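Side-chain contacts in dihydropteroate synthase (Xanthomonas albilineans, PDB 6Q62), which probably catalyses the condensation of para-aminobenzoate with 6-hydroxymethyl-7,8-dihydropterin diphosphate to form 7,8-dihydropteroate, a precursor of folates: residues P75-E78 with E79-V83; I119-V122 with Q123-Q127. All coordinates share one frame; numbering follows the deposited sequence.

Contact 1 of 2, residues P75-E78 with E79-V83; sequences PVEE and ELRRV
Glu78 bridges two arginines in the first turns of helix 76-93. Its CG is anti to the backbone N (chi1 -177°), and a bend at chi2 spreads its carboxylate oxygens between Arg81 and Arg82. Glu78 OE1 accepts from Arg81 NH1 at 3.1 Å, on its anti side and tilted out of the carboxylate plane. Glu78 OE2 takes Arg82 NE at 2.8 Å through its anti lone pair. Glu77 OE2 completes the salt-bridge network and meets Arg81 NH2 at 2.8 Å in an almost straight bond (176°), from above the carboxylate plane. Glu77 OE2 and Glu78 OE1 both sit at the edge of the Arg81 guanidinium, close to its plane, with the carboxylates turned against it. Glu77 O lies over one face. The bend of Arg81 at chi3 (-75°) folds its end back toward the helix start. Two acidic partners probably stabilise its positive charge. Val76 and Leu80 run side by side on another face, with Val76 CG2 4.2 Å from Leu80 CD1. Pro75, the N-cap residue, receives Glu79 N on its O. Val76, Glu79, Leu80 and Val83 touch helix 105-114. Glu79 also binds Thr102 and Lys104, after strand 98-101, and Arg82 binds Gly64, after strand 59-63.

Contact 2 of 2, residues I119-V122 with Q123-Q127; sequences INDV and QALRQ. With 6GU (6-chloroguanine), chain E.
Asp121 holds the turn that follows strand 118-121, beside the pocket occupied by 6-chloroguanine. Its CG is anti to the backbone N (chi1 -173°), which sets the carboxylate under the N-H groups of the next residues. Asp121 OD1 accepts from Gln123 N at 2.8 Å, an Asx turn. Asp121 OD2 accepts from Leu125 N, also at 2.8 Å, in a more bent bond (142°). Both donors stand well out of the carboxylate plane. A water donates to OD2 and accepts from Gln127 N, so this oxygen has two donors. The buried carboxylate is thus gripped by three bonds, which hold it in place. Leu125 CD2 lies close beside Asp121 OD2.

The backbone closes the turn as well. Ala124 N reaches Asp121 O at 3.0 Å, in a type I turn from Asp121 to Ala124. A type I' turn follows, from Gln123 to Arg126. Gln123 O accepts from Arg126 N and from Arg126 NE (3.0 Å), which arrive from opposite faces of its plane. The Gln123 NE2 atom lies over one face of the guanidinium, offset toward the rim. A second water joins Val122 O to Arg126 NH2.

Asn120 faces the ligand. Asn120 OD1 accepts from N2 of 6-chloroguanine at 2.7 Å, nearly straight at 177°, and Asn120 ND2 donates to N3 at 3.0 Å. This pair of bonds fixes which way round the amide lies. ND2 also donates to Asp61. Val122 CG1 comes within 4.0 Å of N3 of the ligand. Asp190 and Lys226 also hydrogen-bond the 6-chloroguanine. The arrangement is that of a TIM-barrel active site, with the ligand held by the C-terminal end of a strand and its following loop, here in the pterin-binding family.

In the fold
Contact 1 comes first along the chain, and contact 2 follows after strand 98-101 and helix 105-114. Their centres lie about 17 Å apart and their nearest atoms about 8 Å apart, without touching. Both belong to one pterin-binding fold of TIM-barrel type. Contact 1 lies at the surface, on outer helix 76-93. Contact 2 is buried at the end of strand 118-121, in the parallel sheet. Both contacts have side chains that touch helix 105-114. Glu79 of contact 1 bonds Thr102 and Lys104 just after strand 98-101, the neighbour of strand 118-121. Residues 75-83 therefore belong to the outer helical layer, whereas residues 119-127 put Asn120 and Val122 into the 6-chloroguanine pocket.

Contact 1 of 2, residues P75-E78 with E79-V83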
ATOM      1  N   PRO A  75      34.232 -10.012   9.119  1.00 15.59           N
ATOM      2  CA  PRO A  75      35.510  -9.315   9.303  1.00 15.69           C
ATOM      3  C   PRO A  75      35.666  -8.219   8.268  1.00 15.73           C
ATOM      4  O   PRO A  75      35.161  -8.376   7.153  1.00 13.67           O
ATOM      5  CB  PRO A  75      36.557 -10.423   9.085  1.00 17.78           C
ATOM      6  CG  PRO A  75      35.814 -11.693   9.264  1.00 22.60           C
ATOM      7  CD  PRO A  75      34.442 -11.428   8.740  1.00 17.99           C
ATOM      8  N   VAL A  76      36.323  -7.100   8.661  1.00 15.11           N
ATOM      9  CA  VAL A  76      36.516  -5.938   7.811  1.00 14.44           C
ATOM     10  C   VAL A  76      37.024  -6.296   6.403  1.00 17.39           C
ATOM     11  O   VAL A  76      36.497  -5.773   5.436  1.00 15.78           O
ATOM     12  CB  VAL A  76      37.354  -4.825   8.503  1.00 18.00           C
ATOM     13  CG1 VAL A  76      38.762  -5.283   8.911  1.00 17.77           C
ATOM     14  CG2 VAL A  76      37.394  -3.565   7.662  1.00 17.97           C
ATOM     15  N   GLU A  77      38.032  -7.189   6.279  1.00 12.77           N
ATOM     16  CA  GLU A  77      38.582  -7.511   4.966  1.00 12.01           C
ATOM     17  C   GLU A  77      37.528  -8.137   4.052  1.00 12.66           C
ATOM     18  O   GLU A  77      37.468  -7.799   2.863  1.00 12.42           O
ATOM     19  CB  GLU A  77      39.762  -8.494   5.129  1.00 13.53           C
ATOM     20  CG  GLU A  77      40.635  -8.610   3.912  1.00 26.90           C
ATOM     21  CD  GLU A  77      41.639  -9.724   4.114  1.00 54.55           C
ATOM     22  OE1 GLU A  77      42.815  -9.411   4.405  1.00 61.02           O
ATOM     23  OE2 GLU A  77      41.244 -10.910   4.022  1.00 42.86           O
ATOM     24  N   GLU A  78      36.680  -9.018   4.616  1.00 10.54           N
ATOM     25  CA  GLU A  78      35.589  -9.642   3.857  1.00 11.29           C
ATOM     26  C   GLU A  78      34.509  -8.587   3.485  1.00 13.87           C
ATOM     27  O   GLU A  78      33.981  -8.615   2.376  1.00 13.27           O
ATOM     28  CB  GLU A  78      34.962 -10.800   4.663  1.00 13.08           C
ATOM     29  CG  GLU A  78      33.856 -11.561   3.929  1.00 18.75           C
ATOM     30  CD  GLU A  78      34.168 -12.101   2.541  1.00 30.87           C
ATOM     31  OE1 GLU A  78      35.341 -12.460   2.279  1.00 22.47           O
ATOM     32  OE2 GLU A  78      33.230 -12.169   1.712  1.00 21.10           O
ATOM     33  N   GLU A  79      34.182  -7.671   4.415  1.00 11.63           N
ATOM     34  CA  GLU A  79      33.188  -6.630   4.157  1.00 10.39           C
ATOM     35  C   GLU A  79      33.687  -5.737   2.998  1.00 12.17           C
ATOM     36  O   GLU A  79      32.898  -5.433   2.095  1.00 11.07           O
ATOM     37  CB  GLU A  79      32.959  -5.800   5.423  1.00 10.78           C
ATOM     38  CG  GLU A  79      31.781  -4.844   5.296  1.00 10.05           C
ATOM     39  CD  GLU A  79      31.501  -4.065   6.563  1.00 20.50           C
ATOM     40  OE1 GLU A  79      32.260  -4.255   7.540  1.00 15.80           O
ATOM     41  OE2 GLU A  79      30.547  -3.249   6.578  1.00 17.86           O
ATOM     42  N   LEU A  80      35.007  -5.402   2.979  1.00 11.06           N
ATOM     43  CA  LEU A  80      35.566  -4.597   1.882  1.00 10.42           C
ATOM     44  C   LEU A  80      35.506  -5.341   0.564  1.00 13.85           C
ATOM     45  O   LEU A  80      35.171  -4.756  -0.469  1.00 13.55           O
ATOM     46  CB  LEU A  80      37.027  -4.208   2.194  1.00 10.28           C
ATOM     47  CG  LEU A  80      37.220  -3.203   3.330  1.00 15.41           C
ATOM     48  CD1 LEU A  80      38.719  -3.142   3.749  1.00 15.61           C
ATOM     49  CD2 LEU A  80      36.714  -1.813   2.907  1.00 14.64           C
ATOM     50  N   ARG A  81      35.831  -6.648   0.591  1.00 12.16           N
ATOM     51  CA  ARG A  81      35.813  -7.525  -0.598  1.00 12.92           C
ATOM     52  C   ARG A  81      34.408  -7.556  -1.219  1.00 16.77           C
ATOM     53  O   ARG A  81      34.269  -7.686  -2.423  1.00 17.09           O
ATOM     54  CB  ARG A  81      36.248  -8.943  -0.169  1.00 12.99           C
ATOM     55  CG  ARG A  81      36.613  -9.938  -1.238  1.00 29.14           C
ATOM     56  CD  ARG A  81      37.212 -11.155  -0.538  1.00 25.72           C
ATOM     57  NE  ARG A  81      38.560 -10.831  -0.089  1.00 25.93           N
ATOM     58  CZ  ARG A  81      39.044 -10.998   1.136  1.00 46.15           C
ATOM     59  NH1 ARG A  81      38.309 -11.577   2.082  1.00 35.51           N
ATOM     60  NH2 ARG A  81      40.288 -10.653   1.409  1.00 34.14           N
ATOM     61  N   ARG A  82      33.376  -7.426  -0.388  1.00 12.33           N
ATOM     62  CA  ARG A  82      31.999  -7.400  -0.864  1.00 11.28           C
ATOM     63  C   ARG A  82      31.572  -6.040  -1.374  1.00 12.94           C
ATOM     64  O   ARG A  82      31.102  -5.951  -2.494  1.00 13.21           O
ATOM     65  CB  ARG A  82      31.055  -7.816   0.260  1.00  9.79           C
ATOM     66  CG  ARG A  82      31.235  -9.277   0.648  1.00  9.55           C
ATOM     67  CD  ARG A  82      30.528  -9.565   1.949  1.00 13.28           C
ATOM     68  NE  ARG A  82      30.720 -10.971   2.321  1.00 14.51           N
ATOM     69  CZ  ARG A  82      30.061 -11.584   3.300  1.00 26.66           C
ATOM     70  NH1 ARG A  82      29.127 -10.938   3.988  1.00 20.39           N
ATOM     71  NH2 ARG A  82      30.302 -12.857   3.572  1.00 24.05           N
ATOM     72  N   VAL A  83      31.683  -4.977  -0.538  1.00 10.23           N
ATOM     73  CA  VAL A  83      31.070  -3.694  -0.889  1.00  9.36           C
ATOM     74  C   VAL A  83      31.892  -2.873  -1.875  1.00 12.34           C
ATOM     75  O   VAL A  83      31.285  -2.192  -2.697  1.00 11.25           O
ATOM     76  CB  VAL A  83      30.623  -2.838   0.334  1.00 14.15           C
ATOM     77  CG1 VAL A  83      29.669  -3.628   1.225  1.00 14.39           C
ATOM     78  CG2 VAL A  83      31.800  -2.300   1.169  1.00 14.30           C
TER

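Contact 2 of 2, residues I119-V122 with Q123-Q127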
ATOM      1  N   ILE A 119      26.716   7.536   4.217  1.00  9.78           N
ATOM      2  CA  ILE A 119      27.019   6.445   5.145  1.00  8.13           C
ATOM      3  C   ILE A 119      25.761   6.169   5.920  1.00 11.53           C
ATOM      4  O   ILE A 119      25.139   7.090   6.447  1.00 12.92           O
ATOM      5  CB  ILE A 119      28.221   6.800   6.076  1.00 10.44           C
ATOM      6  CG1 ILE A 119      29.512   6.903   5.226  1.00  9.02           C
ATOM      7  CG2 ILE A 119      28.405   5.751   7.207  1.00 10.54           C
ATOM      8  CD1 ILE A 119      30.619   7.748   5.827  1.00 18.98           C
ATOM      9  N   ASN A 120      25.371   4.889   5.982  1.00  7.60           N
ATOM     10  CA  ASN A 120      24.188   4.481   6.738  1.00  7.28           C
ATOM     11  C   ASN A 120      24.734   3.638   7.875  1.00  9.23           C
ATOM     12  O   ASN A 120      25.170   2.514   7.651  1.00  9.93           O
ATOM     13  CB  ASN A 120      23.201   3.718   5.841  1.00  7.53           C
ATOM     14  CG  ASN A 120      22.138   3.041   6.658  1.00 17.88           C
ATOM     15  OD1 ASN A 120      21.833   3.485   7.758  1.00 13.89           O
ATOM     16  ND2 ASN A 120      21.573   1.953   6.147  1.00 17.87           N
ATOM     17  N   ASP A 121      24.744   4.198   9.076  1.00  9.17           N
ATOM     18  CA  ASP A 121      25.358   3.520  10.213  1.00  9.96           C
ATOM     19  C   ASP A 121      24.386   3.038  11.283  1.00  9.92           C
ATOM     20  O   ASP A 121      23.902   3.836  12.079  1.00  8.89           O
ATOM     21  CB  ASP A 121      26.433   4.424  10.828  1.00 11.24           C
ATOM     22  CG  ASP A 121      27.264   3.763  11.919  1.00 11.85           C
ATOM     23  OD1 ASP A 121      27.035   2.569  12.209  1.00 13.23           O
ATOM     24  OD2 ASP A 121      28.128   4.434  12.478  1.00 10.92           O
ATOM     25  N   VAL A 122      24.202   1.721  11.364  1.00  9.50           N
ATOM     26  CA  VAL A 122      23.339   1.081  12.351  1.00 10.08           C
ATOM     27  C   VAL A 122      23.804   1.355  13.788  1.00 12.69           C
ATOM     28  O   VAL A 122      22.988   1.245  14.713  1.00 14.14           O
ATOM     29  CB  VAL A 122      23.115  -0.443  12.097  1.00 14.71           C
ATOM     30  CG1 VAL A 122      22.377  -0.695  10.787  1.00 14.49           C
ATOM     31  CG2 VAL A 122      24.428  -1.237  12.159  1.00 15.57           C
ATOM     32  N   GLN A 123      25.093   1.706  13.976  1.00 10.28           N
ATOM     33  CA  GLN A 123      25.657   2.014  15.294  1.00 10.38           C
ATOM     34  C   GLN A 123      25.678   3.512  15.624  1.00 12.77           C
ATOM     35  O   GLN A 123      26.166   3.892  16.694  1.00 11.27           O
ATOM     36  CB  GLN A 123      27.056   1.400  15.418  1.00 11.81           C
ATOM     37  CG  GLN A 123      26.991  -0.089  15.718  1.00 17.47           C
ATOM     38  CD  GLN A 123      26.665  -0.333  17.180  1.00 38.38           C
ATOM     39  OE1 GLN A 123      25.599  -0.851  17.527  1.00 37.32           O
ATOM     40  NE2 GLN A 123      27.565   0.065  18.074  1.00 29.11           N
ATOM     41  N   ALA A 124      25.098   4.374  14.731  1.00 10.65           N
ATOM     42  CA  ALA A 124      25.011   5.824  14.938  1.00  9.44           C
ATOM     43  C   ALA A 124      26.375   6.449  15.359  1.00 11.50           C
ATOM     44  O   ALA A 124      26.437   7.278  16.273  1.00 11.07           O
ATOM     45  CB  ALA A 124      23.929   6.152  15.948  1.00  9.92           C
ATOM     46  N   LEU A 125      27.449   6.036  14.664  1.00  8.35           N
ATOM     47  CA  LEU A 125      28.835   6.516  14.813  1.00  8.40           C
ATOM     48  C   LEU A 125      29.452   6.214  16.171  1.00 13.30           C
ATOM     49  O   LEU A 125      30.394   6.898  16.580  1.00 12.64           O
ATOM     50  CB  LEU A 125      28.966   8.012  14.456  1.00  8.23           C
ATOM     51  CG  LEU A 125      28.437   8.390  13.042  1.00 11.39           C
ATOM     52  CD1 LEU A 125      28.523   9.879  12.802  1.00 10.52           C
ATOM     53  CD2 LEU A 125      29.104   7.585  11.953  1.00 11.60           C
ATOM     54  N   ARG A 126      28.971   5.151  16.846  1.00  9.56           N
ATOM     55  CA  ARG A 126      29.524   4.779  18.140  1.00  9.75           C
ATOM     56  C   ARG A 126      30.794   3.948  18.045  1.00 14.46           C
ATOM     57  O   ARG A 126      31.499   3.836  19.063  1.00 14.45           O
ATOM     58  CB  ARG A 126      28.470   4.060  18.999  1.00  7.48           C
ATOM     59  CG  ARG A 126      27.371   5.012  19.483  1.00 11.45           C
ATOM     60  CD  ARG A 126      26.369   4.268  20.320  1.00 14.86           C
ATOM     61  NE  ARG A 126      25.480   3.390  19.541  1.00 12.25           N
ATOM     62  CZ  ARG A 126      24.685   2.493  20.105  1.00 25.75           C
ATOM     63  NH1 ARG A 126      24.676   2.341  21.426  1.00 18.21           N
ATOM     64  NH2 ARG A 126      23.880   1.752  19.357  1.00 17.62           N
ATOM     65  N   GLN A 127      31.118   3.394  16.862  1.00 10.17           N
ATOM     66  CA  GLN A 127      32.373   2.632  16.706  1.00  9.42           C
ATOM     67  C   GLN A 127      33.555   3.620  16.753  1.00 13.89           C
ATOM     68  O   GLN A 127      33.533   4.637  16.067  1.00 12.30           O
ATOM     69  CB  GLN A 127      32.357   1.865  15.371  1.00 10.57           C
ATOM     70  CG  GLN A 127      33.497   0.897  15.109  1.00 18.49           C
ATOM     71  CD  GLN A 127      33.537  -0.342  15.979  1.00 34.10           C
ATOM     72  OE1 GLN A 127      34.598  -0.947  16.124  1.00 38.69           O
ATOM     73  NE2 GLN A 127      32.443  -0.721  16.641  1.00 21.08           N
TER
HETATM   74 CL6  6GU E 401      15.694  -0.112   9.416  1.00 32.98          CL
HETATM   75  N1  6GU E 401      17.590   1.372   8.819  1.00 18.64           N
HETATM   76  C2  6GU E 401      18.916   1.540   8.422  1.00 16.84           C
HETATM   77  N2  6GU E 401      19.327   2.800   8.449  1.00 20.10           N
HETATM   78  N3  6GU E 401      19.784   0.531   8.052  1.00 12.39           N
HETATM   79  C4  6GU E 401      19.239  -0.732   8.132  1.00 13.50           C
HETATM   80  C5  6GU E 401      17.905  -0.983   8.551  1.00 20.19           C
HETATM   81  C6  6GU E 401      17.180   0.123   8.864  1.00 21.79           C
HETATM   82  N7  6GU E 401      17.674  -2.357   8.541  1.00 20.52           N
HETATM   83  C8  6GU E 401      18.886  -2.895   8.117  1.00 20.86           C
HETATM   84  N9  6GU E 401      19.836  -1.956   7.861  1.00 18.12           N
HETATM   85  O   HOH W   1      29.920   3.206  14.033  1.00 11.70           O
HETATM   86  O   HOH W   2      22.883   2.702  16.910  1.00 12.06           O